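Local structure of hydrolase, haloacid dehalogenase-like family (2HCF) at residues Leu112-Arg125 with Tyr136-Arg149. The protein is probably a magnesium-dependent hydrolase of the haloacid dehalogenase-like family, its natural substrate not established. Numbering follows the deposited sequence.
Sequences LLGLLTGNFEASGR and YFPFGAFADDALDR
L115 sits between two aromatic rings of 136-149: its CD2 lies over the centre of the F137 ring, 3.6 Å from the centroid, while CD1 meets the rim of F142 at CE1. A branched leucine suits this place because each methyl serves a different ring. On F142, E121 lays its aliphatic CG over the ring centre, and the carboxylate follows stacked 8° from the ring plane; CG stands anti to the backbone N (chi1 -177°), which carries the extended chain across that face. G114 has F139 CE1 just 3.6 Å from its CA, where a side chain would collide. Parallel strand pairing joins L115 and L116 to G140 and A141, with L115 N hydrogen-bonded to F139 O and A141 N to L115 O.

Farther out, R125 turns NH1 and NH2 end-on to F137 O, each at 2.9 Å, while its NE makes a salt bridge with E121 OE2. Shortened to alanine, the position would lose both donors to F137 O and would probably leave the carboxylates of E121 and D134 without this positive mate, E121 being freer to swing off the F142 ring. Past the strands, D144 OD1 accepts from E121 N (2.8 Å) through its syn lone pair, tying the loop to the first turn of helix 121-129. Beyond L116, R149 makes a salt bridge with D10, a magnesium ligand, and N119 ND2 hydrogen-bonds to D12, another. This is the right-handed beta-alpha-beta crossover of the Rossmann-like HAD core, with the C-terminal ends of its strands facing the metal site.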
loop_
_atom_site.group_PDB
_atom_site.type_symbol
_atom_site.label_atom_id
_atom_site.label_comp_id
_atom_site.label_asym_id
_atom_site.label_seq_id
_atom_site.Cartn_x
_atom_site.Cartn_y
_atom_site.Cartn_z
ATOM N N LEU A 112 -10.933 4.951 12.535
ATOM C CA LEU A 112 -10.350 3.610 12.407
ATOM C C LEU A 112 -9.252 3.641 11.349
ATOM O O LEU A 112 -9.506 3.991 10.207
ATOM C CB LEU A 112 -11.396 2.579 12.015
ATOM C CG LEU A 112 -10.826 1.191 11.717
ATOM C CD1 LEU A 112 -10.132 0.584 12.929
ATOM C CD2 LEU A 112 -11.922 0.302 11.215
ATOM N N LEU A 113 -8.037 3.265 11.710
ATOM C CA LEU A 113 -6.945 3.251 10.712
ATOM C C LEU A 113 -6.779 1.854 10.130
ATOM O O LEU A 113 -6.849 0.868 10.863
ATOM C CB LEU A 113 -5.620 3.678 11.312
ATOM C CG LEU A 113 -5.344 5.164 11.542
ATOM C CD1 LEU A 113 -4.114 5.241 12.415
ATOM C CD2 LEU A 113 -5.109 5.884 10.254
ATOM N N GLY A 114 -6.585 1.781 8.812
ATOM C CA GLY A 114 -6.221 0.533 8.152
ATOM C C GLY A 114 -5.253 0.732 6.976
ATOM O O GLY A 114 -5.007 1.860 6.524
ATOM N N LEU A 115 -4.711 -0.379 6.481
ATOM C CA LEU A 115 -3.795 -0.364 5.374
ATOM C C LEU A 115 -4.545 -0.813 4.159
ATOM O O LEU A 115 -5.376 -1.702 4.268
ATOM C CB LEU A 115 -2.678 -1.340 5.621
ATOM C CG LEU A 115 -1.782 -0.923 6.798
ATOM C CD1 LEU A 115 -0.948 -2.072 7.190
ATOM C CD2 LEU A 115 -0.878 0.262 6.396
ATOM N N LEU A 116 -4.245 -0.215 3.014
ATOM C CA LEU A 116 -4.699 -0.683 1.719
ATOM C C LEU A 116 -3.487 -0.563 0.809
ATOM O O LEU A 116 -3.112 0.570 0.433
ATOM C CB LEU A 116 -5.849 0.174 1.177
ATOM C CG LEU A 116 -6.643 -0.483 0.052
ATOM C CD1 LEU A 116 -7.998 0.149 -0.100
ATOM C CD2 LEU A 116 -5.912 -0.427 -1.284
ATOM N N THR A 117 -2.849 -1.712 0.523
ATOM C CA THR A 117 -1.512 -1.721 -0.039
ATOM C C THR A 117 -1.242 -2.808 -1.061
ATOM O O THR A 117 -1.894 -3.857 -1.048
ATOM C CB THR A 117 -0.496 -1.800 1.121
ATOM O OG1 THR A 117 0.824 -1.939 0.611
ATOM C CG2 THR A 117 -0.847 -2.917 2.067
ATOM N N GLY A 118 -0.278 -2.541 -1.954
ATOM C CA GLY A 118 0.175 -3.526 -2.951
ATOM C C GLY A 118 1.131 -4.547 -2.355
ATOM O O GLY A 118 1.460 -5.549 -2.993
ATOM N N ASN A 119 1.629 -4.291 -1.146
ATOM C CA ASN A 119 2.459 -5.269 -0.451
ATOM C C ASN A 119 1.653 -6.509 -0.002
ATOM O O ASN A 119 0.490 -6.391 0.412
ATOM C CB ASN A 119 3.088 -4.644 0.813
ATOM C CG ASN A 119 4.173 -3.617 0.512
ATOM O OD1 ASN A 119 5.339 -3.989 0.294
ATOM N ND2 ASN A 119 3.821 -2.314 0.595
ATOM N N PHE A 120 2.280 -7.692 -0.065
ATOM C CA PHE A 120 1.843 -8.824 0.723
ATOM C C PHE A 120 1.877 -8.328 2.173
ATOM O O PHE A 120 2.713 -7.491 2.538
ATOM C CB PHE A 120 2.782 -10.041 0.570
ATOM C CG PHE A 120 2.839 -10.623 -0.829
ATOM C CD1 PHE A 120 1.690 -11.086 -1.458
ATOM C CD2 PHE A 120 4.057 -10.758 -1.492
ATOM C CE1 PHE A 120 1.748 -11.632 -2.762
ATOM C CE2 PHE A 120 4.115 -11.306 -2.761
ATOM C CZ PHE A 120 2.957 -11.733 -3.401
ATOM N N GLU A 121 0.949 -8.803 2.994
ATOM C CA GLU A 121 0.863 -8.345 4.375
ATOM C C GLU A 121 2.151 -8.553 5.139
ATOM O O GLU A 121 2.554 -7.662 5.883
ATOM C CB GLU A 121 -0.253 -9.043 5.156
ATOM C CG GLU A 121 -0.410 -8.516 6.601
ATOM C CD GLU A 121 -1.713 -8.974 7.320
ATOM O OE1 GLU A 121 -2.481 -9.808 6.779
ATOM O OE2 GLU A 121 -1.972 -8.465 8.421
ATOM N N ALA A 122 2.780 -9.717 5.000
ATOM C CA ALA A 122 3.891 -10.034 5.887
ATOM C C ALA A 122 5.076 -9.109 5.597
ATOM O O ALA A 122 5.736 -8.649 6.531
ATOM C CB ALA A 122 4.291 -11.497 5.761
ATOM N N SER A 123 5.318 -8.831 4.309
ATOM C CA SER A 123 6.418 -7.954 3.908
ATOM C C SER A 123 6.071 -6.458 4.055
ATOM O O SER A 123 6.921 -5.648 4.467
ATOM C CB SER A 123 6.922 -8.303 2.531
ATOM O OG SER A 123 5.872 -8.347 1.580
ATOM N N GLY A 124 4.836 -6.092 3.748
ATOM C CA GLY A 124 4.354 -4.711 3.958
ATOM C C GLY A 124 4.452 -4.355 5.435
ATOM O O GLY A 124 4.953 -3.270 5.793
ATOM N N ARG A 125 4.019 -5.263 6.318
ATOM C CA ARG A 125 4.076 -4.971 7.764
ATOM C C ARG A 125 5.496 -5.015 8.308
ATOM O O ARG A 125 5.814 -4.311 9.289
ATOM C CB ARG A 125 3.144 -5.878 8.599
ATOM C CG ARG A 125 1.639 -5.673 8.372
ATOM C CD ARG A 125 0.815 -6.423 9.449
ATOM N NE ARG A 125 -0.617 -6.106 9.366
ATOM C CZ ARG A 125 -1.177 -5.055 9.966
ATOM N NH1 ARG A 125 -0.453 -4.240 10.713
ATOM N NH2 ARG A 125 -2.476 -4.841 9.868
ATOM N N TYR A 136 0.143 1.082 14.593
ATOM C CA TYR A 136 -1.000 1.937 14.293
ATOM C C TYR A 136 -2.119 1.247 13.481
ATOM O O TYR A 136 -3.240 1.753 13.413
ATOM C CB TYR A 136 -0.563 3.164 13.481
ATOM C CG TYR A 136 0.325 4.118 14.204
ATOM C CD1 TYR A 136 -0.174 4.944 15.214
ATOM C CD2 TYR A 136 1.683 4.203 13.891
ATOM C CE1 TYR A 136 0.668 5.815 15.888
ATOM C CE2 TYR A 136 2.512 5.074 14.550
ATOM C CZ TYR A 136 2.012 5.875 15.534
ATOM O OH TYR A 136 2.881 6.717 16.187
ATOM N N PHE A 137 -1.818 0.135 12.834
ATOM C CA PHE A 137 -2.723 -0.427 11.827
ATOM C C PHE A 137 -3.288 -1.813 12.225
ATOM O O PHE A 137 -2.641 -2.842 12.025
ATOM C CB PHE A 137 -1.997 -0.519 10.504
ATOM C CG PHE A 137 -1.530 0.808 9.987
ATOM C CD1 PHE A 137 -2.423 1.674 9.371
ATOM C CD2 PHE A 137 -0.201 1.191 10.118
ATOM C CE1 PHE A 137 -1.999 2.899 8.890
ATOM C CE2 PHE A 137 0.240 2.413 9.647
ATOM C CZ PHE A 137 -0.666 3.272 9.012
ATOM N N PRO A 138 -4.510 -1.841 12.781
ATOM C CA PRO A 138 -5.084 -3.083 13.270
ATOM C C PRO A 138 -5.561 -4.060 12.188
ATOM O O PRO A 138 -5.816 -5.211 12.502
ATOM C CB PRO A 138 -6.258 -2.584 14.140
ATOM C CG PRO A 138 -6.685 -1.341 13.479
ATOM C CD PRO A 138 -5.433 -0.707 12.951
ATOM N N PHE A 139 -5.710 -3.611 10.932
ATOM C CA PHE A 139 -6.179 -4.484 9.866
ATOM C C PHE A 139 -5.818 -3.854 8.544
ATOM O O PHE A 139 -5.338 -2.714 8.517
ATOM C CB PHE A 139 -7.717 -4.670 9.933
ATOM C CG PHE A 139 -8.487 -3.540 9.323
ATOM C CD1 PHE A 139 -8.494 -2.308 9.913
ATOM C CD2 PHE A 139 -9.154 -3.696 8.118
ATOM C CE1 PHE A 139 -9.162 -1.247 9.344
ATOM C CE2 PHE A 139 -9.821 -2.630 7.544
ATOM C CZ PHE A 139 -9.834 -1.427 8.145
ATOM N N GLY A 140 -6.096 -4.537 7.428
ATOM C CA GLY A 140 -5.969 -3.896 6.125
ATOM C C GLY A 140 -6.438 -4.798 4.999
ATOM O O GLY A 140 -7.001 -5.866 5.268
ATOM N N ALA A 141 -6.313 -4.336 3.746
ATOM C CA ALA A 141 -6.382 -5.200 2.618
ATOM C C ALA A 141 -5.022 -5.145 1.915
ATOM O O ALA A 141 -4.393 -4.059 1.823
ATOM C CB ALA A 141 -7.502 -4.783 1.675
ATOM N N PHE A 142 -4.574 -6.315 1.439
ATOM C CA PHE A 142 -3.198 -6.545 0.972
ATOM C C PHE A 142 -3.122 -7.355 -0.325
ATOM O O PHE A 142 -4.148 -7.838 -0.864
ATOM C CB PHE A 142 -2.408 -7.278 2.054
ATOM C CG PHE A 142 -2.516 -6.672 3.428
ATOM C CD1 PHE A 142 -1.606 -5.721 3.848
ATOM C CD2 PHE A 142 -3.506 -7.090 4.323
ATOM C CE1 PHE A 142 -1.699 -5.158 5.150
ATOM C CE2 PHE A 142 -3.590 -6.534 5.636
ATOM C CZ PHE A 142 -2.698 -5.558 6.012
ATOM N N ALA A 143 -1.900 -7.545 -0.835
ATOM C CA ALA A 143 -1.696 -8.353 -2.056
ATOM C C ALA A 143 -2.041 -9.829 -1.856
ATOM O O ALA A 143 -2.207 -10.574 -2.824
ATOM C CB ALA A 143 -0.282 -8.218 -2.596
ATOM N N ASP A 144 -2.154 -10.264 -0.612
ATOM C CA ASP A 144 -2.690 -11.604 -0.360
ATOM C C ASP A 144 -4.134 -11.750 -0.827
ATOM O O ASP A 144 -4.603 -12.858 -1.083
ATOM C CB ASP A 144 -2.576 -11.943 1.103
ATOM C CG ASP A 144 -1.252 -11.503 1.678
ATOM O OD1 ASP A 144 -1.129 -10.297 1.913
ATOM O OD2 ASP A 144 -0.341 -12.333 1.886
ATOM N N ASP A 145 -4.825 -10.630 -0.961
ATOM C CA ASP A 145 -6.272 -10.633 -1.189
ATOM C C ASP A 145 -6.702 -10.518 -2.640
ATOM O O ASP A 145 -7.829 -10.893 -2.979
ATOM C CB ASP A 145 -6.907 -9.494 -0.393
ATOM C CG ASP A 145 -6.685 -9.629 1.103
ATOM O OD1 ASP A 145 -6.862 -10.746 1.616
ATOM O OD2 ASP A 145 -6.341 -8.626 1.775
ATOM N N ALA A 146 -5.832 -9.979 -3.488
ATOM C CA ALA A 146 -6.155 -9.805 -4.900
ATOM C C ALA A 146 -4.954 -9.431 -5.749
ATOM O O ALA A 146 -3.981 -8.893 -5.258
ATOM C CB ALA A 146 -7.221 -8.735 -5.060
ATOM N N LEU A 147 -5.076 -9.681 -7.055
ATOM C CA LEU A 147 -4.084 -9.236 -8.029
ATOM C C LEU A 147 -4.431 -7.834 -8.540
ATOM O O LEU A 147 -3.564 -7.127 -9.019
ATOM C CB LEU A 147 -4.018 -10.213 -9.223
ATOM C CG LEU A 147 -3.587 -11.669 -8.960
ATOM C CD1 LEU A 147 -3.820 -12.515 -10.217
ATOM C CD2 LEU A 147 -2.142 -11.783 -8.527
ATOM N N ASP A 148 -5.708 -7.447 -8.428
ATOM C CA ASP A 148 -6.203 -6.155 -8.909
ATOM C C ASP A 148 -6.522 -5.228 -7.739
ATOM O O ASP A 148 -7.344 -5.584 -6.866
ATOM C CB ASP A 148 -7.463 -6.393 -9.712
ATOM C CG ASP A 148 -8.117 -5.102 -10.191
ATOM O OD1 ASP A 148 -7.586 -4.004 -9.907
ATOM O OD2 ASP A 148 -9.158 -5.210 -10.884
ATOM N N ARG A 149 -5.884 -4.053 -7.728
ATOM C CA ARG A 149 -5.961 -3.108 -6.583
ATOM C C ARG A 149 -7.411 -2.698 -6.346
ATOM O O ARG A 149 -7.815 -2.379 -5.239
ATOM C CB ARG A 149 -5.101 -1.838 -6.787
ATOM C CG ARG A 149 -4.822 -1.101 -5.461
ATOM C CD ARG A 149 -4.120 0.231 -5.610
ATOM N NE ARG A 149 -3.803 0.678 -4.270
ATOM C CZ ARG A 149 -2.620 0.545 -3.717
ATOM N NH1 ARG A 149 -1.608 0.059 -4.419
ATOM N NH2 ARG A 149 -2.431 0.943 -2.467
HETATM O O HOH W 1 0.980 -0.458 -3.961
HETATM O O HOH W 2 1.813 -12.030 3.672
#